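Long-range contacts in GlcNAc-alpha-1,4-Gal-releasing endo-beta-galactosidase (Clostridium perfringens, PDB 1UPS), which probably hydrolyses beta-galactosidic linkages inside glycan chains, releasing GlcNAc-alpha-1,4-Gal, as a calcium-binding member of glycoside hydrolase family 16: residues E120-T125 and V151-D156; D203-G208 and F228-E233; P387-H392 and L400-V405. All coordinates share one frame; numbering follows the deposited sequence.

Contact 1 of 3, residues E120-T125 and V151-D156; sequences EWRGYT and VGMQDD
The guanidinium group of R122 has M153 over one face and carboxylates at its rim. M153 CE stands 4.0 Å from R122 NH2, offset toward the border of the flat group, while M153 CG runs past R122 NH1. At the edge D155 is gripped end-on by two nitrogens: NH2 of R122 reaches D155 OD1 at 2.8 Å and NH1 reaches D155 OD2 at 2.9 Å. Both oxygens use their syn lone pairs, yet the two planes are 32° apart, a twisted version of the classical paired salt bridge. E120 OE2 lies in the guanidinium plane, 2.9 Å from R122 NH2, so that this nitrogen serves two acids.

A bend at chi3 (78°) turns the arginine head across to the second segment and leaves R122 NE 2.9 Å from T125 OG1. The methyl of T125 meets the thioether of M153, with T125 CG2 3.7 Å from M153 SD; threonine thus supplies a hydroxyl to the arginine and a carbon to the methionine, which crosses it at about a right angle.

E120, R122 and D155 form a surface salt-bridge network, which E245 extends by bonding to R122 NH1 and T125 OG1. Arginine, with several N-H groups spread round one plane, can hold all three acids together. Its positive charge probably offsets the repulsion between E120 and D155, and the divided grip should fix the guanidinium's rotation where strand 121-122 meets the loop after strand 145-152.

Contact 2 of 3, residues D203-G208 and F228-E233; sequences DKVPSG and FYYDNE
Y230 carries this contact, its ring lying against V205 and P206 while its hydroxyl bonds to the backbone just beyond them. CG of the tyrosine is anti to the backbone N (chi1 178°), which extends the ring from the end of strand 225-230 toward the segment 203-208. V205 covers one ring face in a CH-pi contact: its CB is 4.0 Å from the centroid of the Y230 ring, 24° off the normal, displaced toward the hydroxyl end. The branched valine spreads over that end, CG1 reaching Y230 CE1 and CG2 reaching the phenolic oxygen. On the opposite face, toward the rim, lies the carboxylate carbon of the adjoining D231.

P206 slides past the tyrosine in the opposite direction, with its CD 3.6 Å from Y230 CD2. Its compact, apolar ring offers carbon surface to the aromatic side chain. Beyond it, Y230 OH donates to S207 O over 2.8 Å, in the carbonyl plane with a C=O...donor angle of 159°. A tyrosine therefore fits here in both its parts: the ring gives an apolar surface and the hydroxyl reaches a main-chain acceptor. A water joins the same two segments, 2.7 Å from S207 OG and donating to D231 OD1 at 2.6 Å. That aspartate is also held by H215 and by the backbone of I216, and the H215 ring meets Y230.

The second segment is the tight end of a beta hairpin: Y230 to E233 form a type I' turn, closed by paired backbone bonds between Y230 and E233. Strands 199-204 and 225-230 belong to different sheets, so the tyrosine bridges their ends at the margin of the beta-sandwich (jelly-roll) fold of family 16 glycoside hydrolases.

Contact 3 of 3, residues P387-H392 and L400-V405; sequences PNMSIH and LQYGNV
The imidazole of H392 is clamped between two aliphatic groups of the partner segment, Q401 CB of strand 401-403 over one face and V405 CG1, just after that strand, over the other. Each carbon makes a CH-pi contact 3.9 Å from the centroid of the H392 ring. With CG between the backbone N and the carbonyl carbon (chi1 71°), the ring lies across the hairpin and its edge meets the backbone of G403. Glycine leaves room there for H392 NE2, which approaches to 3.3 Å of G403 N at an angle too poor for a bond. Instead a water lies 2.9 Å from H392 NE2 and donates to Y402 O, while ND1 accepts a hydrogen bond from E394 N.

The backbones pair antiparallel. S390 and G403 exchange two hydrogen bonds, S390 N to G403 O being nearly straight at 177°, and H392 and Q401 form the next hydrogen-bonded pair.

On the other side of the sheet from H392, I391 CG2 packs tightly against L400 CD1 at 3.4 Å. Near the open end, the sulfur of M389 lies in the plane of the Y402 ring, at its edge, with M389 SD 3.8 Å from Y402 CD2; the flexible thioether reaches this Met-aromatic contact through a bend at chi2.

The two-stranded hairpin is bordered by strand 378-383, whose F381 bonds to the backbone of I391; W414 of strand 414-419 donates to I391 O, and L400 bonds to I356 near strand 357-359.

In the fold
Contacts 1 and 2 lie within the family 16 catalytic region, whereas contact 3 belongs to the C-terminal part, which is probably a ricin-like beta-trefoil. In chain order the three follow one another without overlap. Contacts 1 and 2 both reach the six-stranded sheet, through strands 145-152 and 199-204, with centres about 29 Å apart and nearest atoms about 12 Å apart. Contact 3 lies about 24 Å from contact 2 between centres, but about 44 Å from contact 1, again between centres, on the other side of the chain's centre. None touches another, and all are away from the calcium ion held by E37, N39, G72 and D272.

Contact 1 of 3, residues E120-T125 and V151-D156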
loop_
_atom_site.group_PDB
_atom_site.type_symbol
_atom_site.label_atom_id
_atom_site.label_comp_id
_atom_site.label_asym_id
_atom_site.label_seq_id
_atom_site.Cartn_x
_atom_site.Cartn_y
_atom_site.Cartn_z
ATOM N N GLU A 120 22.805 -17.423 -4.688
ATOM C CA GLU A 120 22.072 -16.372 -3.988
ATOM C C GLU A 120 22.850 -15.072 -3.945
ATOM O O GLU A 120 24.030 -15.043 -3.555
ATOM C CB GLU A 120 21.694 -16.836 -2.581
ATOM C CG GLU A 120 20.841 -15.838 -1.806
ATOM C CD GLU A 120 20.539 -16.303 -0.391
ATOM O OE1 GLU A 120 20.819 -17.482 -0.046
ATOM O OE2 GLU A 120 20.003 -15.495 0.387
ATOM N N TRP A 121 22.178 -13.994 -4.357
ATOM C CA TRP A 121 22.744 -12.648 -4.295
ATOM C C TRP A 121 21.678 -11.655 -3.812
ATOM O O TRP A 121 20.507 -11.740 -4.203
ATOM C CB TRP A 121 23.329 -12.250 -5.670
ATOM C CG TRP A 121 23.706 -10.792 -5.763
ATOM C CD1 TRP A 121 24.903 -10.210 -5.408
ATOM C CD2 TRP A 121 22.870 -9.734 -6.233
ATOM N NE1 TRP A 121 24.849 -8.852 -5.622
ATOM C CE2 TRP A 121 23.611 -8.529 -6.127
ATOM C CE3 TRP A 121 21.561 -9.679 -6.748
ATOM C CZ2 TRP A 121 23.092 -7.287 -6.531
ATOM C CZ3 TRP A 121 21.032 -8.439 -7.117
ATOM C CH2 TRP A 121 21.804 -7.262 -7.013
ATOM N N ARG A 122 22.079 -10.730 -2.939
ATOM C CA ARG A 122 21.143 -9.789 -2.345
ATOM C C ARG A 122 21.714 -8.383 -2.459
ATOM O O ARG A 122 22.630 -8.005 -1.700
ATOM C CB ARG A 122 20.845 -10.140 -0.873
ATOM C CG ARG A 122 20.414 -11.607 -0.653
ATOM C CD ARG A 122 20.345 -12.008 0.798
ATOM N NE ARG A 122 19.154 -11.540 1.511
ATOM C CZ ARG A 122 18.102 -12.307 1.800
ATOM N NH1 ARG A 122 17.087 -11.808 2.496
ATOM N NH2 ARG A 122 18.058 -13.574 1.377
ATOM N N GLY A 123 21.190 -7.631 -3.425
ATOM C CA GLY A 123 21.531 -6.224 -3.604
ATOM C C GLY A 123 20.977 -5.381 -2.475
ATOM O O GLY A 123 21.711 -4.604 -1.829
ATOM N N TYR A 124 19.675 -5.524 -2.231
ATOM C CA TYR A 124 19.023 -4.903 -1.086
ATOM C C TYR A 124 17.791 -5.688 -0.667
ATOM O O TYR A 124 16.802 -5.755 -1.403
ATOM C CB TYR A 124 18.629 -3.443 -1.372
ATOM C CG TYR A 124 18.089 -2.745 -0.131
ATOM C CD1 TYR A 124 18.926 -2.484 0.960
ATOM C CD2 TYR A 124 16.741 -2.369 -0.040
ATOM C CE1 TYR A 124 18.438 -1.857 2.107
ATOM C CE2 TYR A 124 16.234 -1.756 1.112
ATOM C CZ TYR A 124 17.100 -1.498 2.176
ATOM O OH TYR A 124 16.633 -0.884 3.312
ATOM N N THR A 125 17.864 -6.291 0.513
ATOM C CA THR A 125 16.710 -6.950 1.108
ATOM C C THR A 125 16.586 -6.432 2.533
ATOM O O THR A 125 17.602 -6.315 3.248
ATOM C CB THR A 125 16.901 -8.485 1.148
ATOM O OG1 THR A 125 18.148 -8.785 1.786
ATOM C CG2 THR A 125 17.057 -9.077 -0.286
ATOM N N VAL A 151 8.688 -8.754 -2.731
ATOM C CA VAL A 151 8.353 -10.150 -2.490
ATOM C C VAL A 151 9.199 -10.682 -1.345
ATOM O O VAL A 151 10.347 -10.271 -1.176
ATOM C CB VAL A 151 8.559 -11.029 -3.765
ATOM C CG1 VAL A 151 7.549 -10.642 -4.856
ATOM C CG2 VAL A 151 10.010 -10.934 -4.316
ATOM N N GLY A 152 8.626 -11.587 -0.558
ATOM C CA GLY A 152 9.366 -12.245 0.499
ATOM C C GLY A 152 10.561 -12.991 -0.066
ATOM O O GLY A 152 10.517 -13.537 -1.183
ATOM N N MET A 153 11.642 -13.018 0.709
ATOM C CA MET A 153 12.863 -13.675 0.252
ATOM C C MET A 153 12.897 -15.156 0.576
ATOM O O MET A 153 13.896 -15.829 0.279
ATOM C CB MET A 153 14.101 -12.967 0.827
ATOM C CG MET A 153 14.341 -11.579 0.200
ATOM S SD MET A 153 14.617 -11.562 -1.599
ATOM C CE MET A 153 15.823 -12.601 -1.839
ATOM N N GLN A 154 11.826 -15.672 1.192
ATOM C CA GLN A 154 11.681 -17.122 1.395
ATOM C C GLN A 154 12.895 -17.680 2.147
ATOM O O GLN A 154 13.401 -18.763 1.860
ATOM C CB GLN A 154 11.437 -17.836 0.037
ATOM C CG GLN A 154 10.097 -17.410 -0.591
ATOM C CD GLN A 154 9.924 -17.776 -2.072
ATOM O OE1 GLN A 154 9.377 -16.980 -2.829
ATOM N NE2 GLN A 154 10.369 -18.966 -2.472
ATOM N N ASP A 155 13.338 -16.927 3.143
ATOM C CA ASP A 155 14.568 -17.263 3.878
ATOM C C ASP A 155 14.409 -18.426 4.846
ATOM O O ASP A 155 15.417 -19.016 5.291
ATOM C CB ASP A 155 15.082 -16.025 4.623
ATOM C CG ASP A 155 15.699 -14.998 3.692
ATOM O OD1 ASP A 155 16.435 -15.395 2.739
ATOM O OD2 ASP A 155 15.521 -13.774 3.863
ATOM N N ASP A 156 13.158 -18.756 5.178
ATOM C CA ASP A 156 12.875 -19.878 6.083
ATOM C C ASP A 156 13.352 -21.228 5.517
ATOM O O ASP A 156 14.127 -21.942 6.161
ATOM C CB ASP A 156 11.389 -19.920 6.535
ATOM C CG ASP A 156 10.397 -19.882 5.371
ATOM O OD1 ASP A 156 9.193 -20.149 5.616
ATOM O OD2 ASP A 156 10.715 -19.582 4.196
#

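Contact 2 of 3, residues D203-G208 and F228-E233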
loop_
_atom_site.group_PDB
_atom_site.type_symbol
_atom_site.label_atom_id
_atom_site.label_comp_id
_atom_site.label_asym_id
_atom_site.label_seq_id
_atom_site.Cartn_x
_atom_site.Cartn_y
_atom_site.Cartn_z
ATOM N N ASP A 203 -7.758 3.470 -6.899
ATOM C CA ASP A 203 -8.446 4.727 -6.663
ATOM C C ASP A 203 -7.805 5.833 -7.499
ATOM O O ASP A 203 -6.638 5.755 -7.868
ATOM C CB ASP A 203 -8.354 5.098 -5.184
ATOM C CG ASP A 203 -9.054 4.104 -4.280
ATOM O OD1 ASP A 203 -8.706 4.067 -3.084
ATOM O OD2 ASP A 203 -9.953 3.333 -4.657
ATOM N N LYS A 204 -8.590 6.860 -7.802
ATOM C CA LYS A 204 -8.080 8.057 -8.458
ATOM C C LYS A 204 -7.161 8.847 -7.524
ATOM O O LYS A 204 -7.480 9.024 -6.318
ATOM C CB LYS A 204 -9.245 8.950 -8.883
ATOM C CG LYS A 204 -10.105 8.313 -9.988
ATOM C CD LYS A 204 -11.216 9.225 -10.485
ATOM C CE LYS A 204 -12.028 8.500 -11.561
ATOM N NZ LYS A 204 -13.125 7.673 -10.955
ATOM N N VAL A 205 -6.046 9.331 -8.073
ATOM C CA VAL A 205 -5.146 10.201 -7.323
ATOM C C VAL A 205 -5.852 11.545 -7.031
ATOM O O VAL A 205 -6.717 11.999 -7.814
ATOM C CB VAL A 205 -3.763 10.408 -8.022
ATOM C CG1 VAL A 205 -3.016 9.070 -8.188
ATOM C CG2 VAL A 205 -3.921 11.114 -9.383
ATOM N N PRO A 206 -5.540 12.154 -5.890
ATOM C CA PRO A 206 -6.234 13.393 -5.485
ATOM C C PRO A 206 -5.826 14.638 -6.268
ATOM O O PRO A 206 -6.569 15.636 -6.237
ATOM C CB PRO A 206 -5.873 13.533 -4.003
ATOM C CG PRO A 206 -4.553 12.864 -3.867
ATOM C CD PRO A 206 -4.579 11.684 -4.876
ATOM N N SER A 207 -4.675 14.588 -6.942
ATOM C CA SER A 207 -4.154 15.728 -7.703
ATOM C C SER A 207 -3.125 15.260 -8.708
ATOM O O SER A 207 -2.535 14.185 -8.551
ATOM C CB SER A 207 -3.508 16.762 -6.772
ATOM O OG SER A 207 -2.505 16.152 -5.987
ATOM N N GLY A 208 -2.914 16.070 -9.744
ATOM C CA GLY A 208 -1.868 15.787 -10.711
ATOM C C GLY A 208 -2.253 14.798 -11.805
ATOM O O GLY A 208 -3.355 14.234 -11.810
ATOM N N PHE A 228 0.391 3.828 2.568
ATOM C CA PHE A 228 0.811 4.305 1.250
ATOM C C PHE A 228 0.553 5.798 1.104
ATOM O O PHE A 228 -0.529 6.252 1.438
ATOM C CB PHE A 228 0.047 3.526 0.178
ATOM C CG PHE A 228 0.299 2.048 0.247
ATOM C CD1 PHE A 228 1.365 1.482 -0.444
ATOM C CD2 PHE A 228 -0.504 1.241 1.040
ATOM C CE1 PHE A 228 1.622 0.089 -0.355
ATOM C CE2 PHE A 228 -0.265 -0.147 1.138
ATOM C CZ PHE A 228 0.798 -0.706 0.439
ATOM N N TYR A 229 1.554 6.530 0.599
ATOM C CA TYR A 229 1.528 7.997 0.524
ATOM C C TYR A 229 1.748 8.478 -0.905
ATOM O O TYR A 229 2.655 7.994 -1.593
ATOM C CB TYR A 229 2.636 8.600 1.411
ATOM C CG TYR A 229 2.471 8.274 2.868
ATOM C CD1 TYR A 229 1.809 9.156 3.726
ATOM C CD2 TYR A 229 2.958 7.066 3.391
ATOM C CE1 TYR A 229 1.640 8.839 5.073
ATOM C CE2 TYR A 229 2.783 6.744 4.719
ATOM C CZ TYR A 229 2.132 7.642 5.558
ATOM O OH TYR A 229 1.957 7.316 6.893
ATOM N N TYR A 230 0.907 9.414 -1.342
ATOM C CA TYR A 230 1.024 10.032 -2.665
ATOM C C TYR A 230 1.382 11.481 -2.461
ATOM O O TYR A 230 0.624 12.216 -1.818
ATOM C CB TYR A 230 -0.309 9.965 -3.399
ATOM C CG TYR A 230 -0.326 10.621 -4.783
ATOM C CD1 TYR A 230 0.226 9.960 -5.891
ATOM C CD2 TYR A 230 -0.942 11.873 -4.985
ATOM C CE1 TYR A 230 0.184 10.518 -7.169
ATOM C CE2 TYR A 230 -0.986 12.460 -6.270
ATOM C CZ TYR A 230 -0.433 11.765 -7.356
ATOM O OH TYR A 230 -0.461 12.312 -8.622
ATOM N N ASP A 231 2.526 11.896 -3.013
ATOM C CA ASP A 231 3.030 13.258 -2.803
ATOM C C ASP A 231 2.956 13.639 -1.325
ATOM O O ASP A 231 2.493 14.734 -0.962
ATOM C CB ASP A 231 2.269 14.249 -3.691
ATOM C CG ASP A 231 2.592 14.061 -5.148
ATOM O OD1 ASP A 231 1.892 14.652 -6.000
ATOM O OD2 ASP A 231 3.535 13.326 -5.520
ATOM N N ASN A 232 3.415 12.711 -0.490
ATOM C CA ASN A 232 3.556 12.903 0.964
ATOM C C ASN A 232 2.269 12.935 1.784
ATOM O O ASN A 232 2.307 13.334 2.958
ATOM C CB ASN A 232 4.400 14.161 1.289
ATOM C CG ASN A 232 5.793 14.099 0.700
ATOM O OD1 ASN A 232 6.365 13.008 0.544
ATOM N ND2 ASN A 232 6.367 15.277 0.382
ATOM N N GLU A 233 1.141 12.566 1.172
ATOM C CA GLU A 233 -0.155 12.540 1.866
ATOM C C GLU A 233 -0.743 11.126 1.875
ATOM O O GLU A 233 -0.743 10.426 0.846
ATOM C CB GLU A 233 -1.163 13.508 1.221
ATOM C CG GLU A 233 -2.531 13.506 1.924
ATOM C CD GLU A 233 -3.530 14.505 1.345
ATOM O OE1 GLU A 233 -4.247 14.145 0.364
ATOM O OE2 GLU A 233 -3.608 15.644 1.884
HETATM O O HOH W 1 0.181 16.630 -5.801
#

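Contact 3 of 3, residues P387-H392 and L400-V405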
loop_
_atom_site.group_PDB
_atom_site.type_symbol
_atom_site.label_atom_id
_atom_site.label_comp_id
_atom_site.label_asym_id
_atom_site.label_seq_id
_atom_site.Cartn_x
_atom_site.Cartn_y
_atom_site.Cartn_z
ATOM N N PRO A 387 -21.649 -1.644 3.620
ATOM C CA PRO A 387 -20.539 -0.877 3.043
ATOM C C PRO A 387 -20.895 0.451 2.356
ATOM O O PRO A 387 -19.974 1.150 1.907
ATOM C CB PRO A 387 -19.895 -1.876 2.070
ATOM C CG PRO A 387 -20.985 -2.786 1.696
ATOM C CD PRO A 387 -21.848 -2.932 2.921
ATOM N N ASN A 388 -22.178 0.799 2.274
ATOM C CA ASN A 388 -22.544 2.154 1.828
ATOM C C ASN A 388 -22.606 3.172 2.978
ATOM O O ASN A 388 -22.795 4.362 2.745
ATOM C CB ASN A 388 -23.885 2.150 1.092
ATOM C CG ASN A 388 -23.772 1.615 -0.326
ATOM O OD1 ASN A 388 -22.743 1.791 -0.997
ATOM N ND2 ASN A 388 -24.831 0.969 -0.796
ATOM N N MET A 389 -22.438 2.697 4.209
ATOM C CA MET A 389 -22.693 3.517 5.391
ATOM C C MET A 389 -21.387 3.993 6.007
ATOM O O MET A 389 -20.493 3.182 6.247
ATOM C CB MET A 389 -23.481 2.704 6.431
ATOM C CG MET A 389 -24.816 2.155 5.920
ATOM S SD MET A 389 -25.915 3.493 5.465
ATOM C CE MET A 389 -26.520 2.984 3.869
ATOM N N SER A 390 -21.281 5.301 6.257
ATOM C CA SER A 390 -20.113 5.881 6.911
ATOM C C SER A 390 -20.535 6.587 8.211
ATOM O O SER A 390 -21.704 6.943 8.386
ATOM C CB SER A 390 -19.363 6.844 5.985
ATOM O OG SER A 390 -20.183 7.926 5.586
ATOM N N ILE A 391 -19.570 6.786 9.105
ATOM C CA ILE A 391 -19.792 7.507 10.359
ATOM C C ILE A 391 -19.762 9.007 10.085
ATOM O O ILE A 391 -18.818 9.511 9.479
ATOM C CB ILE A 391 -18.700 7.147 11.382
ATOM C CG1 ILE A 391 -18.677 5.622 11.609
ATOM C CG2 ILE A 391 -18.971 7.903 12.684
ATOM C CD1 ILE A 391 -17.764 5.169 12.780
ATOM N N HIS A 392 -20.802 9.717 10.504
ATOM C CA HIS A 392 -20.904 11.155 10.173
ATOM C C HIS A 392 -21.790 11.910 11.160
ATOM O O HIS A 392 -22.493 11.294 11.975
ATOM C CB HIS A 392 -21.438 11.367 8.740
ATOM C CG HIS A 392 -22.890 11.021 8.586
ATOM N ND1 HIS A 392 -23.907 11.890 8.938
ATOM C CD2 HIS A 392 -23.497 9.887 8.155
ATOM C CE1 HIS A 392 -25.076 11.309 8.718
ATOM N NE2 HIS A 392 -24.855 10.093 8.242
ATOM N N LEU A 400 -23.783 10.774 17.284
ATOM C CA LEU A 400 -23.109 10.180 16.129
ATOM C C LEU A 400 -24.049 9.375 15.248
ATOM O O LEU A 400 -24.797 8.516 15.736
ATOM C CB LEU A 400 -21.982 9.266 16.608
ATOM C CG LEU A 400 -20.891 8.862 15.623
ATOM C CD1 LEU A 400 -20.216 10.076 15.007
ATOM C CD2 LEU A 400 -19.843 7.973 16.342
ATOM N N GLN A 401 -24.000 9.652 13.946
ATOM C CA GLN A 401 -24.874 8.988 12.968
ATOM C C GLN A 401 -24.088 8.037 12.073
ATOM O O GLN A 401 -22.859 8.073 12.041
ATOM C CB GLN A 401 -25.546 10.027 12.067
ATOM C CG GLN A 401 -26.442 11.046 12.784
ATOM C CD GLN A 401 -26.820 12.183 11.872
ATOM O OE1 GLN A 401 -26.187 13.251 11.903
ATOM N NE2 GLN A 401 -27.830 11.956 11.025
ATOM N N TYR A 402 -24.798 7.179 11.341
ATOM C CA TYR A 402 -24.207 6.553 10.159
ATOM C C TYR A 402 -25.203 6.797 9.022
ATOM O O TYR A 402 -26.407 6.984 9.264
ATOM C CB TYR A 402 -23.922 5.039 10.340
ATOM C CG TYR A 402 -25.191 4.219 10.393
ATOM C CD1 TYR A 402 -25.785 3.907 11.619
ATOM C CD2 TYR A 402 -25.841 3.823 9.213
ATOM C CE1 TYR A 402 -26.978 3.178 11.670
ATOM C CE2 TYR A 402 -27.032 3.112 9.252
ATOM C CZ TYR A 402 -27.586 2.790 10.482
ATOM O OH TYR A 402 -28.775 2.107 10.502
ATOM N N GLY A 403 -24.696 6.798 7.800
ATOM C CA GLY A 403 -25.532 6.946 6.620
ATOM C C GLY A 403 -24.663 6.968 5.379
ATOM O O GLY A 403 -23.431 6.920 5.465
ATOM N N ASN A 404 -25.314 7.065 4.228
ATOM C CA ASN A 404 -24.623 7.177 2.956
ATOM C C ASN A 404 -24.466 8.664 2.618
ATOM O O ASN A 404 -25.438 9.344 2.277
ATOM C CB ASN A 404 -25.411 6.415 1.864
ATOM C CG ASN A 404 -24.659 6.332 0.547
ATOM O OD1 ASN A 404 -23.648 7.006 0.362
ATOM N ND2 ASN A 404 -25.143 5.484 -0.380
ATOM N N VAL A 405 -23.251 9.175 2.779
ATOM C CA VAL A 405 -22.958 10.585 2.492
ATOM C C VAL A 405 -21.633 10.614 1.734
ATOM O O VAL A 405 -20.803 9.696 1.900
ATOM C CB VAL A 405 -22.915 11.479 3.784
ATOM C CG1 VAL A 405 -24.182 11.288 4.626
ATOM C CG2 VAL A 405 -21.654 11.236 4.608
HETATM O O HOH W 2 -21.191 6.683 3.074
HETATM O O HOH W 3 -27.639 9.607 7.818
#